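Local coordinates for protocadherin gamma-B3 (Homo sapiens, PDB 5K8R), which is a potential calcium-dependent cell-adhesion protein that may help establish and maintain specific neuronal connections in the brain, seen here through its first four extracellular cadherin repeats, at residues D215-N220 with C301-D306; P146-I151 with L164-P169; V73-M78 with H88-I93; H177-L182 with Q197-V202. All blocks are in the same frame, centred on the assembly; numbering follows the deposited sequence.

Contact 1 (D215-N220 with C301-D306); sequences DMYRVN and CKVQID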
loop_
_atom_site.group_PDB
_atom_site.type_symbol
_atom_site.label_atom_id
_atom_site.label_comp_id
_atom_site.label_asym_id
_atom_site.label_seq_id
_atom_site.Cartn_x
_atom_site.Cartn_y
_atom_site.Cartn_z
ATOM N N ASP A 215 -14.684 8.419 22.973
ATOM C CA ASP A 215 -15.594 9.083 22.050
ATOM C C ASP A 215 -15.872 10.527 22.440
ATOM O O ASP A 215 -16.587 11.225 21.714
ATOM C CB ASP A 215 -16.913 8.310 21.957
ATOM C CG ASP A 215 -16.751 6.961 21.286
ATOM O OD1 ASP A 215 -15.893 6.844 20.384
ATOM O OD2 ASP A 215 -17.482 6.019 21.657
ATOM N N MET A 216 -15.322 10.988 23.563
ATOM C CA MET A 216 -15.522 12.354 24.028
ATOM C C MET A 216 -14.394 12.709 24.983
ATOM O O MET A 216 -14.164 11.995 25.964
ATOM C CB MET A 216 -16.882 12.509 24.721
ATOM C CG MET A 216 -17.014 13.770 25.561
ATOM S SD MET A 216 -16.975 15.287 24.587
ATOM C CE MET A 216 -18.516 15.150 23.685
ATOM N N TYR A 217 -13.694 13.801 24.692
ATOM C CA TYR A 217 -12.618 14.310 25.541
ATOM C C TYR A 217 -13.089 15.630 26.141
ATOM O O TYR A 217 -13.041 16.673 25.482
ATOM C CB TYR A 217 -11.327 14.488 24.749
ATOM C CG TYR A 217 -10.789 13.213 24.140
ATOM C CD1 TYR A 217 -9.962 12.367 24.866
ATOM C CD2 TYR A 217 -11.101 12.861 22.833
ATOM C CE1 TYR A 217 -9.464 11.202 24.311
ATOM C CE2 TYR A 217 -10.609 11.697 22.268
ATOM C CZ TYR A 217 -9.791 10.873 23.012
ATOM O OH TYR A 217 -9.298 9.715 22.454
ATOM N N ARG A 218 -13.545 15.584 27.389
ATOM C CA ARG A 218 -14.052 16.763 28.077
ATOM C C ARG A 218 -13.024 17.268 29.080
ATOM O O ARG A 218 -12.350 16.479 29.747
ATOM C CB ARG A 218 -15.373 16.458 28.786
ATOM C CG ARG A 218 -16.092 17.694 29.307
ATOM C CD ARG A 218 -17.479 17.355 29.829
ATOM N NE ARG A 218 -18.211 18.549 30.245
ATOM C CZ ARG A 218 -19.453 18.539 30.718
ATOM N NH1 ARG A 218 -20.109 17.394 30.840
ATOM N NH2 ARG A 218 -20.040 19.675 31.071
ATOM N N VAL A 219 -12.910 18.592 29.181
ATOM C CA VAL A 219 -11.941 19.220 30.070
ATOM C C VAL A 219 -12.442 20.618 30.395
ATOM O O VAL A 219 -13.166 21.232 29.607
ATOM C CB VAL A 219 -10.531 19.245 29.425
ATOM C CG1 VAL A 219 -10.512 20.186 28.235
ATOM C CG2 VAL A 219 -9.467 19.629 30.448
ATOM N N ASN A 220 -12.061 21.119 31.568
ATOM C CA ASN A 220 -12.428 22.456 32.018
ATOM C C ASN A 220 -11.157 23.272 32.202
ATOM O O ASN A 220 -10.259 22.868 32.949
ATOM C CB ASN A 220 -13.231 22.396 33.321
ATOM C CG ASN A 220 -13.897 23.719 33.665
ATOM O OD1 ASN A 220 -13.318 24.791 33.485
ATOM N ND2 ASN A 220 -15.125 23.647 34.165
ATOM N N CYS A 301 -14.332 11.466 16.659
ATOM C CA CYS A 301 -14.679 11.665 18.058
ATOM C C CYS A 301 -15.008 13.138 18.267
ATOM O O CYS A 301 -15.007 13.936 17.323
ATOM C CB CYS A 301 -13.548 11.211 18.988
ATOM S SG CYS A 301 -12.085 12.272 18.961
ATOM N N LYS A 302 -15.291 13.503 19.513
ATOM C CA LYS A 302 -15.633 14.875 19.855
ATOM C C LYS A 302 -14.780 15.348 21.023
ATOM O O LYS A 302 -14.245 14.551 21.800
ATOM C CB LYS A 302 -17.124 15.018 20.195
ATOM C CG LYS A 302 -18.050 14.798 19.009
ATOM C CD LYS A 302 -19.492 15.125 19.359
ATOM C CE LYS A 302 -20.405 14.953 18.154
ATOM N NZ LYS A 302 -21.814 15.327 18.464
ATOM N N VAL A 303 -14.659 16.668 21.132
ATOM C CA VAL A 303 -13.878 17.324 22.172
ATOM C C VAL A 303 -14.714 18.468 22.727
ATOM O O VAL A 303 -15.164 19.335 21.969
ATOM C CB VAL A 303 -12.532 17.846 21.639
ATOM C CG1 VAL A 303 -11.962 18.898 22.574
ATOM C CG2 VAL A 303 -11.549 16.698 21.463
ATOM N N GLN A 304 -14.929 18.469 24.040
ATOM C CA GLN A 304 -15.691 19.517 24.712
ATOM C C GLN A 304 -14.763 20.248 25.671
ATOM O O GLN A 304 -14.302 19.671 26.662
ATOM C CB GLN A 304 -16.901 18.941 25.445
ATOM C CG GLN A 304 -17.783 20.001 26.088
ATOM C CD GLN A 304 -19.093 19.441 26.604
ATOM O OE1 GLN A 304 -19.487 18.328 26.257
ATOM N NE2 GLN A 304 -19.776 20.213 27.441
ATOM N N ILE A 305 -14.490 21.514 25.374
ATOM C CA ILE A 305 -13.642 22.368 26.194
ATOM C C ILE A 305 -14.551 23.364 26.898
ATOM O O ILE A 305 -15.079 24.291 26.269
ATOM C CB ILE A 305 -12.573 23.083 25.359
ATOM C CG1 ILE A 305 -11.754 22.065 24.562
ATOM C CG2 ILE A 305 -11.671 23.920 26.252
ATOM C CD1 ILE A 305 -10.792 22.690 23.577
ATOM N N ASP A 306 -14.747 23.168 28.198
ATOM C CA ASP A 306 -15.559 24.068 29.003
ATOM C C ASP A 306 -14.677 25.134 29.637
ATOM O O ASP A 306 -13.572 24.847 30.104
ATOM C CB ASP A 306 -16.313 23.294 30.085
ATOM C CG ASP A 306 -17.280 22.280 29.508
ATOM O OD1 ASP A 306 -17.869 22.559 28.442
ATOM O OD2 ASP A 306 -17.452 21.205 30.119
#
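Arg218 reaches over the neighbouring strand to grip Asp306 side-on, NE and NH2 both turned to the one oxygen OD2. The bond from NE is 2.8 Å to OD2 of Asp306; that from NH2 is longer and more bent. The oxygen lies in the guanidinium plane, yet the carboxylate stands almost upright to it, the planes 80° apart. Gln304 and Arg218 both carry CG opposite the backbone N (chi1 -176° and -169°) on extended chains, which brings them out side by side, Gln304 NE2 over one guanidinium face, 3.6 Å from Arg218 NE. That NE2 donates to Asp306 OD1 at 3.2 Å, on the syn side, and Ser284 also bonds OD1, which probably limits the carboxylate's freedom to turn. Cut back to an alanine, Asp306 would lose both oxygens, which is likely to leave the Arg218 charge without its mate. On the other face Tyr217 presents a ring edge to Cys301, CE2 lying 3.7 Å from SG, while its hydroxyl bonds Thr213. Backbone bonds of a parallel pairing, such as Tyr217 N to Lys302 O, join the strands. Strand 216-222 edges this sheet of the third cadherin repeat; strand 284-292 flanks 298-308 beyond it, and strand 230-237 packs on Tyr217, Val219 and Val303.

Contact 2 (P146-I151 with L164-P169); sequences PHFSLI and LVLKAP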
loop_
_atom_site.group_PDB
_atom_site.type_symbol
_atom_site.label_atom_id
_atom_site.label_comp_id
_atom_site.label_asym_id
_atom_site.label_seq_id
_atom_site.Cartn_x
_atom_site.Cartn_y
_atom_site.Cartn_z
ATOM N N PRO A 146 -2.709 -25.522 10.787
ATOM C CA PRO A 146 -4.122 -25.110 10.854
ATOM C C PRO A 146 -4.544 -24.157 9.748
ATOM O O PRO A 146 -5.745 -24.065 9.466
ATOM C CB PRO A 146 -4.229 -24.437 12.231
ATOM C CG PRO A 146 -3.063 -24.960 13.010
ATOM C CD PRO A 146 -1.970 -25.158 12.006
ATOM N N HIS A 147 -3.610 -23.452 9.110
ATOM C CA HIS A 147 -3.955 -22.459 8.100
ATOM C C HIS A 147 -3.689 -22.904 6.672
ATOM O O HIS A 147 -4.423 -22.497 5.769
ATOM C CB HIS A 147 -3.192 -21.152 8.351
ATOM C CG HIS A 147 -3.652 -20.407 9.564
ATOM N ND1 HIS A 147 -3.266 -20.750 10.842
ATOM C CD2 HIS A 147 -4.468 -19.333 9.695
ATOM C CE1 HIS A 147 -3.821 -19.921 11.706
ATOM N NE2 HIS A 147 -4.556 -19.052 11.036
ATOM N N PHE A 148 -2.666 -23.722 6.438
ATOM C CA PHE A 148 -2.257 -24.092 5.091
ATOM C C PHE A 148 -2.327 -25.598 4.900
ATOM O O PHE A 148 -1.977 -26.370 5.799
ATOM C CB PHE A 148 -0.835 -23.608 4.791
ATOM C CG PHE A 148 -0.690 -22.117 4.779
ATOM C CD1 PHE A 148 -0.864 -21.401 3.606
ATOM C CD2 PHE A 148 -0.377 -21.429 5.938
ATOM C CE1 PHE A 148 -0.728 -20.028 3.590
ATOM C CE2 PHE A 148 -0.242 -20.054 5.929
ATOM C CZ PHE A 148 -0.418 -19.353 4.754
ATOM N N SER A 149 -2.782 -26.005 3.722
ATOM C CA SER A 149 -2.708 -27.378 3.248
ATOM C C SER A 149 -1.942 -27.398 1.929
ATOM O O SER A 149 -1.462 -26.369 1.447
ATOM C CB SER A 149 -4.105 -27.986 3.087
ATOM O OG SER A 149 -4.710 -28.217 4.348
ATOM N N LEU A 150 -1.839 -28.582 1.337
ATOM C CA LEU A 150 -1.104 -28.761 0.095
ATOM C C LEU A 150 -1.935 -29.577 -0.880
ATOM O O LEU A 150 -2.561 -30.569 -0.498
ATOM C CB LEU A 150 0.247 -29.448 0.347
ATOM C CG LEU A 150 1.179 -29.664 -0.849
ATOM C CD1 LEU A 150 2.619 -29.384 -0.454
ATOM C CD2 LEU A 150 1.050 -31.080 -1.391
ATOM N N ILE A 151 -1.944 -29.146 -2.138
ATOM C CA ILE A 151 -2.524 -29.915 -3.231
ATOM C C ILE A 151 -1.390 -30.331 -4.155
ATOM O O ILE A 151 -0.423 -29.584 -4.341
ATOM C CB ILE A 151 -3.607 -29.121 -3.991
ATOM C CG1 ILE A 151 -3.008 -27.891 -4.673
ATOM C CG2 ILE A 151 -4.719 -28.700 -3.044
ATOM C CD1 ILE A 151 -4.020 -27.073 -5.448
ATOM N N LEU A 164 0.685 -24.756 -2.556
ATOM C CA LEU A 164 0.178 -24.435 -1.232
ATOM C C LEU A 164 -1.221 -23.845 -1.350
ATOM O O LEU A 164 -1.486 -23.018 -2.224
ATOM C CB LEU A 164 1.114 -23.448 -0.534
ATOM C CG LEU A 164 1.000 -23.299 0.981
ATOM C CD1 LEU A 164 1.385 -24.600 1.671
ATOM C CD2 LEU A 164 1.875 -22.153 1.461
ATOM N N VAL A 165 -2.124 -24.279 -0.475
ATOM C CA VAL A 165 -3.508 -23.823 -0.508
ATOM C C VAL A 165 -3.890 -23.296 0.869
ATOM O O VAL A 165 -3.528 -23.880 1.897
ATOM C CB VAL A 165 -4.474 -24.939 -0.969
ATOM C CG1 VAL A 165 -4.382 -26.155 -0.065
ATOM C CG2 VAL A 165 -5.905 -24.422 -1.038
ATOM N N LEU A 166 -4.610 -22.178 0.884
ATOM C CA LEU A 166 -5.054 -21.542 2.116
ATOM C C LEU A 166 -6.448 -22.049 2.467
ATOM O O LEU A 166 -7.393 -21.860 1.694
ATOM C CB LEU A 166 -5.061 -20.021 1.956
ATOM C CG LEU A 166 -5.337 -19.180 3.201
ATOM C CD1 LEU A 166 -4.119 -19.169 4.108
ATOM C CD2 LEU A 166 -5.744 -17.766 2.815
ATOM N N LYS A 167 -6.576 -22.690 3.628
ATOM C CA LYS A 167 -7.862 -23.198 4.082
ATOM C C LYS A 167 -8.467 -22.390 5.222
ATOM O O LYS A 167 -9.648 -22.577 5.530
ATOM C CB LYS A 167 -7.734 -24.668 4.512
ATOM C CG LYS A 167 -6.731 -24.914 5.622
ATOM C CD LYS A 167 -6.741 -26.373 6.044
ATOM C CE LYS A 167 -5.738 -26.635 7.153
ATOM N NZ LYS A 167 -5.736 -28.063 7.575
ATOM N N ALA A 168 -7.696 -21.501 5.849
ATOM C CA ALA A 168 -8.184 -20.623 6.900
ATOM C C ALA A 168 -7.576 -19.244 6.686
ATOM O O ALA A 168 -6.399 -19.141 6.310
ATOM C CB ALA A 168 -7.827 -21.144 8.299
ATOM N N PRO A 169 -8.343 -18.177 6.908
ATOM C CA PRO A 169 -7.836 -16.830 6.622
ATOM C C PRO A 169 -6.620 -16.483 7.469
ATOM O O PRO A 169 -6.392 -17.038 8.545
ATOM C CB PRO A 169 -9.025 -15.921 6.963
ATOM C CG PRO A 169 -10.222 -16.814 6.888
ATOM C CD PRO A 169 -9.747 -18.159 7.350
#
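Ser149 and Val165 face each other as a hydrogen-bonded pair of this hairpin, each backbone N donating to the other's O at 2.9 Å. Beyond the end of the regular pairing, His147 O takes the N-H of Lys167 at 3.0 Å and, weakly, that of Ala168, so one carbonyl holds the strand's exit as it turns into the loop. The apolar contacts gather on the face of Phe148, Leu164 and Leu166. Leu166 sets its CD1 over the Phe148 ring in a CH-pi contact, 4.0 Å from the centroid, while Leu164 brings CD2 to 3.6 Å from Phe148 CD1. On the reverse face Val165 CG1 lies 3.7 Å from Ser149 CB and also touches Ile151 CG2. The polar side chains touch mostly through their carbons. Lys167, its chain stretched beyond CG, runs across His147 O to Ser149, where NZ makes a weak hydrogen bond to OG; most of that contact comes from its methylenes. His147 turns a ring edge to the loop, CD2 standing 3.2 Å from Pro169 O, and its ring also meets that of His178. Phe148 and Leu164 continue inward onto Leu180 of strand 177-186. This is an antiparallel hairpin from one sheet of the cadherin beta-sandwich, here in the second repeat, with Phe148, Leu164 and Leu166 buried on its inner face.

Contact 3 (V73-M78 with H88-I93); sequences VLEFEM and HVTVLI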
loop_
_atom_site.group_PDB
_atom_site.type_symbol
_atom_site.label_atom_id
_atom_site.label_comp_id
_atom_site.label_asym_id
_atom_site.label_seq_id
_atom_site.Cartn_x
_atom_site.Cartn_y
_atom_site.Cartn_z
ATOM N N VAL A 73 22.182 -45.955 -23.389
ATOM C CA VAL A 73 22.833 -47.009 -24.157
ATOM C C VAL A 73 24.269 -46.594 -24.447
ATOM O O VAL A 73 24.535 -45.441 -24.806
ATOM C CB VAL A 73 22.074 -47.318 -25.464
ATOM C CG1 VAL A 73 20.744 -47.989 -25.154
ATOM C CG2 VAL A 73 21.854 -46.049 -26.274
ATOM N N LEU A 74 25.192 -47.534 -24.272
ATOM C CA LEU A 74 26.605 -47.341 -24.574
ATOM C C LEU A 74 26.968 -48.238 -25.749
ATOM O O LEU A 74 26.921 -49.467 -25.632
ATOM C CB LEU A 74 27.478 -47.661 -23.362
ATOM C CG LEU A 74 27.386 -46.716 -22.163
ATOM C CD1 LEU A 74 28.228 -47.234 -21.009
ATOM C CD2 LEU A 74 27.820 -45.312 -22.555
ATOM N N GLU A 75 27.326 -47.626 -26.872
ATOM C CA GLU A 75 27.639 -48.348 -28.097
ATOM C C GLU A 75 29.140 -48.315 -28.339
ATOM O O GLU A 75 29.756 -47.245 -28.301
ATOM C CB GLU A 75 26.896 -47.743 -29.292
ATOM C CG GLU A 75 25.410 -47.535 -29.050
ATOM C CD GLU A 75 24.636 -47.290 -30.329
ATOM O OE1 GLU A 75 25.272 -47.035 -31.373
ATOM O OE2 GLU A 75 23.390 -47.359 -30.291
ATOM N N PHE A 76 29.726 -49.486 -28.583
ATOM C CA PHE A 76 31.146 -49.578 -28.889
ATOM C C PHE A 76 31.364 -50.738 -29.852
ATOM O O PHE A 76 30.429 -51.460 -30.212
ATOM C CB PHE A 76 31.982 -49.730 -27.612
ATOM C CG PHE A 76 31.593 -50.907 -26.762
ATOM C CD1 PHE A 76 32.161 -52.152 -26.976
ATOM C CD2 PHE A 76 30.667 -50.764 -25.743
ATOM C CE1 PHE A 76 31.808 -53.236 -26.194
ATOM C CE2 PHE A 76 30.309 -51.844 -24.956
ATOM C CZ PHE A 76 30.881 -53.081 -25.182
ATOM N N GLU A 77 32.615 -50.913 -30.267
ATOM C CA GLU A 77 32.993 -51.930 -31.240
ATOM C C GLU A 77 34.054 -52.833 -30.628
ATOM O O GLU A 77 35.098 -52.350 -30.173
ATOM C CB GLU A 77 33.517 -51.288 -32.527
ATOM C CG GLU A 77 32.530 -50.361 -33.219
ATOM C CD GLU A 77 31.523 -51.107 -34.074
ATOM O OE1 GLU A 77 31.683 -52.332 -34.254
ATOM O OE2 GLU A 77 30.572 -50.465 -34.568
ATOM N N MET A 78 33.785 -54.136 -30.613
ATOM C CA MET A 78 34.792 -55.127 -30.260
ATOM C C MET A 78 35.436 -55.633 -31.544
ATOM O O MET A 78 34.747 -56.179 -32.413
ATOM C CB MET A 78 34.183 -56.291 -29.479
ATOM C CG MET A 78 35.217 -57.315 -29.025
ATOM S SD MET A 78 34.547 -58.963 -28.728
ATOM C CE MET A 78 34.236 -59.510 -30.403
ATOM N N HIS A 88 29.708 -54.910 -33.368
ATOM C CA HIS A 88 29.042 -53.827 -32.658
ATOM C C HIS A 88 28.348 -54.361 -31.413
ATOM O O HIS A 88 27.580 -55.326 -31.482
ATOM C CB HIS A 88 28.035 -53.131 -33.572
ATOM C CG HIS A 88 27.467 -51.872 -32.994
ATOM N ND1 HIS A 88 28.188 -50.700 -32.912
ATOM C CD2 HIS A 88 26.251 -51.603 -32.463
ATOM C CE1 HIS A 88 27.440 -49.762 -32.358
ATOM N NE2 HIS A 88 26.260 -50.284 -32.077
ATOM N N VAL A 89 28.623 -53.734 -30.273
ATOM C CA VAL A 89 28.035 -54.113 -28.995
ATOM C C VAL A 89 27.362 -52.887 -28.398
ATOM O O VAL A 89 27.945 -51.795 -28.385
ATOM C CB VAL A 89 29.088 -54.681 -28.026
ATOM C CG1 VAL A 89 28.427 -55.136 -26.731
ATOM C CG2 VAL A 89 29.851 -55.827 -28.672
ATOM N N THR A 90 26.136 -53.065 -27.913
ATOM C CA THR A 90 25.409 -52.024 -27.205
ATOM C C THR A 90 25.042 -52.529 -25.817
ATOM O O THR A 90 24.584 -53.665 -25.662
ATOM C CB THR A 90 24.148 -51.598 -27.967
ATOM O OG1 THR A 90 23.324 -52.743 -28.208
ATOM C CG2 THR A 90 24.520 -50.975 -29.300
ATOM N N VAL A 91 25.258 -51.689 -24.808
ATOM C CA VAL A 91 25.016 -52.044 -23.414
ATOM C C VAL A 91 24.057 -51.016 -22.832
ATOM O O VAL A 91 24.404 -49.834 -22.706
ATOM C CB VAL A 91 26.314 -52.103 -22.597
ATOM C CG1 VAL A 91 26.017 -52.524 -21.164
ATOM C CG2 VAL A 91 27.309 -53.055 -23.243
ATOM N N LEU A 92 22.874 -51.477 -22.438
ATOM C CA LEU A 92 21.877 -50.615 -21.820
ATOM C C LEU A 92 22.224 -50.468 -20.340
ATOM O O LEU A 92 22.462 -51.458 -19.649
ATOM C CB LEU A 92 20.476 -51.206 -21.982
ATOM C CG LEU A 92 19.335 -50.435 -21.315
ATOM C CD1 LEU A 92 19.193 -49.049 -21.926
ATOM C CD2 LEU A 92 18.030 -51.209 -21.422
ATOM N N ILE A 93 22.258 -49.229 -19.861
ATOM C CA ILE A 93 22.598 -48.937 -18.474
ATOM C C ILE A 93 21.306 -48.612 -17.735
ATOM O O ILE A 93 20.722 -47.539 -17.922
ATOM C CB ILE A 93 23.607 -47.786 -18.370
ATOM C CG1 ILE A 93 24.897 -48.143 -19.112
ATOM C CG2 ILE A 93 23.895 -47.457 -16.915
ATOM C CD1 ILE A 93 25.540 -49.428 -18.640
#
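Phe76 lies beside Val89 on the inner side of the hairpin, the two side chains pointing the same way. From CB, the chi1 of 57° sets CG between the backbone N and the carbonyl carbon, which swings the ring toward strand 88-93. CG and CD2 then pass near Val89 O, which stands above the ring plane toward the rim. CD1 and CE1 come next, under Val89 CB, whose CH-pi contact measures 4.0 Å to the ring centroid. At the far end CZ meets Val89 CG1 at 3.6 Å, and the edge atom CE2 meets Val91 CG2 at 3.7 Å. Beyond the hairpin the ring also meets that of Phe45. The backbones hold this pair directly: Phe76 and Val89 exchange N-H...O bonds, both 2.9 Å, and Leu74 and Val91 do the same. On the opposite face His88 ND1 donates to Glu77 OE2 at 2.9 Å. It approaches from well above the carboxylate plane, the two flat groups 53° apart. Glu75 runs alongside Thr90, its CG 3.6 Å from Thr90 CG2. Apolar groups thus fill the inner side of this first-repeat hairpin. The other is mixed: Val73 CG1 touches Leu92 CD1 at 3.7 Å beside polar neighbours, among them a buried Glu77 whose carboxylate the His88 N-H probably helps to stabilise, more strongly if the ring is protonated; Lys340 of the second subunit packs on that glutamate.

Contact 4 (H177-L182 with Q197-V202); sequences HHHLVL and QIRVIV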
loop_
_atom_site.group_PDB
_atom_site.type_symbol
_atom_site.label_atom_id
_atom_site.label_comp_id
_atom_site.label_asym_id
_atom_site.label_seq_id
_atom_site.Cartn_x
_atom_site.Cartn_y
_atom_site.Cartn_z
ATOM N N HIS A 177 3.713 -14.774 11.072
ATOM C CA HIS A 177 4.575 -15.756 10.429
ATOM C C HIS A 177 4.025 -17.156 10.653
ATOM O O HIS A 177 3.496 -17.460 11.726
ATOM C CB HIS A 177 6.013 -15.672 10.960
ATOM C CG HIS A 177 6.687 -14.365 10.684
ATOM N ND1 HIS A 177 6.433 -13.227 11.420
ATOM C CD2 HIS A 177 7.604 -14.014 9.753
ATOM C CE1 HIS A 177 7.167 -12.232 10.953
ATOM N NE2 HIS A 177 7.887 -12.683 9.942
ATOM N N HIS A 178 4.159 -18.003 9.634
ATOM C CA HIS A 178 3.788 -19.409 9.711
ATOM C C HIS A 178 4.947 -20.239 9.185
ATOM O O HIS A 178 5.473 -19.955 8.106
ATOM C CB HIS A 178 2.515 -19.698 8.906
ATOM C CG HIS A 178 1.320 -18.920 9.362
ATOM N ND1 HIS A 178 0.413 -19.415 10.274
ATOM C CD2 HIS A 178 0.884 -17.682 9.032
ATOM C CE1 HIS A 178 -0.531 -18.515 10.485
ATOM N NE2 HIS A 178 -0.268 -17.454 9.744
ATOM N N HIS A 179 5.348 -21.257 9.941
ATOM C CA HIS A 179 6.500 -22.084 9.599
ATOM C C HIS A 179 6.009 -23.454 9.147
ATOM O O HIS A 179 5.525 -24.248 9.961
ATOM C CB HIS A 179 7.456 -22.194 10.784
ATOM C CG HIS A 179 8.017 -20.878 11.226
ATOM N ND1 HIS A 179 9.137 -20.317 10.652
ATOM C CD2 HIS A 179 7.606 -20.007 12.178
ATOM C CE1 HIS A 179 9.396 -19.159 11.235
ATOM N NE2 HIS A 179 8.481 -18.949 12.164
ATOM N N LEU A 180 6.142 -23.727 7.852
ATOM C CA LEU A 180 5.682 -24.965 7.244
ATOM C C LEU A 180 6.870 -25.836 6.853
ATOM O O LEU A 180 7.986 -25.351 6.648
ATOM C CB LEU A 180 4.821 -24.678 6.009
ATOM C CG LEU A 180 3.744 -23.603 6.164
ATOM C CD1 LEU A 180 2.987 -23.413 4.859
ATOM C CD2 LEU A 180 2.794 -23.957 7.293
ATOM N N VAL A 181 6.611 -27.137 6.749
ATOM C CA VAL A 181 7.620 -28.123 6.380
ATOM C C VAL A 181 7.111 -28.898 5.173
ATOM O O VAL A 181 5.980 -29.398 5.182
ATOM C CB VAL A 181 7.944 -29.074 7.546
ATOM C CG1 VAL A 181 9.024 -30.063 7.140
ATOM C CG2 VAL A 181 8.372 -28.285 8.775
ATOM N N LEU A 182 7.939 -29.028 4.160
ATOM C CA LEU A 182 7.618 -29.732 2.951
ATOM C C LEU A 182 8.595 -30.857 2.739
ATOM O O LEU A 182 9.768 -30.682 2.843
ATOM C CB LEU A 182 7.695 -28.770 1.787
ATOM C CG LEU A 182 7.482 -29.185 0.355
ATOM C CD1 LEU A 182 6.087 -29.690 0.174
ATOM C CD2 LEU A 182 7.773 -28.107 -0.631
ATOM N N GLN A 197 11.974 -25.940 4.405
ATOM C CA GLN A 197 11.129 -25.157 5.293
ATOM C C GLN A 197 10.624 -23.918 4.569
ATOM O O GLN A 197 11.374 -23.267 3.835
ATOM C CB GLN A 197 11.886 -24.760 6.563
ATOM C CG GLN A 197 12.234 -25.940 7.458
ATOM C CD GLN A 197 12.989 -25.525 8.704
ATOM O OE1 GLN A 197 13.483 -24.403 8.801
ATOM N NE2 GLN A 197 13.080 -26.433 9.670
ATOM N N ILE A 198 9.350 -23.602 4.773
ATOM C CA ILE A 198 8.697 -22.471 4.125
ATOM C C ILE A 198 8.242 -21.516 5.218
ATOM O O ILE A 198 7.349 -21.848 6.008
ATOM C CB ILE A 198 7.515 -22.909 3.252
ATOM C CG1 ILE A 198 7.966 -23.945 2.222
ATOM C CG2 ILE A 198 6.888 -21.705 2.563
ATOM C CD1 ILE A 198 6.829 -24.545 1.428
ATOM N N ARG A 199 8.851 -20.335 5.270
ATOM C CA ARG A 199 8.462 -19.292 6.214
ATOM C C ARG A 199 7.505 -18.346 5.497
ATOM O O ARG A 199 7.930 -17.453 4.758
ATOM C CB ARG A 199 9.680 -18.553 6.760
ATOM C CG ARG A 199 9.323 -17.364 7.645
ATOM C CD ARG A 199 10.516 -16.846 8.441
ATOM N NE ARG A 199 11.651 -16.494 7.592
ATOM C CZ ARG A 199 12.756 -17.223 7.483
ATOM N NH1 ARG A 199 12.879 -18.350 8.172
ATOM N NH2 ARG A 199 13.741 -16.827 6.688
ATOM N N VAL A 200 6.210 -18.555 5.707
ATOM C CA VAL A 200 5.186 -17.667 5.172
ATOM C C VAL A 200 5.122 -16.422 6.046
ATOM O O VAL A 200 4.785 -16.500 7.233
ATOM C CB VAL A 200 3.821 -18.367 5.112
ATOM C CG1 VAL A 200 2.748 -17.394 4.642
ATOM C CG2 VAL A 200 3.887 -19.583 4.202
ATOM N N ILE A 201 5.453 -15.274 5.465
ATOM C CA ILE A 201 5.370 -13.991 6.151
ATOM C C ILE A 201 4.094 -13.297 5.691
ATOM O O ILE A 201 3.886 -13.090 4.488
ATOM C CB ILE A 201 6.613 -13.126 5.882
ATOM C CG1 ILE A 201 6.575 -11.850 6.726
ATOM C CG2 ILE A 201 6.743 -12.815 4.399
ATOM C CD1 ILE A 201 7.891 -11.101 6.759
ATOM N N VAL A 202 3.234 -12.951 6.645
ATOM C CA VAL A 202 1.924 -12.386 6.339
ATOM C C VAL A 202 2.091 -10.897 6.058
ATOM O O VAL A 202 2.425 -10.119 6.955
ATOM C CB VAL A 202 0.929 -12.627 7.481
ATOM C CG1 VAL A 202 -0.464 -12.170 7.076
ATOM C CG2 VAL A 202 0.923 -14.095 7.877
#
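His177 lies alongside Ile201, both pointing the same way, and its ring nitrogen NE2 rests 3.6 Å from Ile201 CD1 and equally close to CG1. With CG anti to the carbonyl carbon (chi1 -63°), the imidazole leans toward the partner strand. Trimmed to a serine, this position would probably open a gap beside the Ile201 chain. Next along this face, His179 and Arg199 run side by side, CE1 of the histidine 3.8 Å from Arg199 CD. On the other face His178 offers a ring edge to Val202, CD2 lying 3.8 Å from CG2, and Leu180 CD1 touches Val200 CG2 at 4.0 Å.

These side chains are set by a regular antiparallel ladder. His178 and Val200 exchange N-H...O bonds, as do Leu180 and Ile198, each 2.9 Å from N to O; the bond from Leu180 N to Ile198 O is nearly straight at 174°. Farther out, Glu109 forms a salt bridge with the guanidinium of Arg199, and Ile107 packs against the same side chain. Leu170 lies against His178. Strands 177-186 and 193-203 form a hairpin at the middle of a mixed four-stranded sheet, with 107-113 parallel to 193-203 at one margin, as expected of a cadherin repeat's Greek-key beta-sandwich.

Overall arrangement
The four contacts sample three successive cadherin repeats: contact 3 the first, contacts 2 and 4 the second, contact 1 the third. Contacts 2 and 4, centres 11 Å apart, are the two that touch; they lie in the two facing sheets of one repeat and pack against each other, Leu150 CD1 meeting Leu182 CD1 at 3.5 Å and Phe148 CZ meeting Val200 CG1 at 3.7 Å. The others are strung along the rod, contact 3 about 49 Å from contact 4 and contact 1 about 47 Å from it, centre to centre, while contacts 1 and 3 stand 95 Å apart. The nearest calcium ions, at sites between successive repeats, lie about 7 Å from the Val202 side chain and about 12 Å from that of Asn220, neither a calcium ligand.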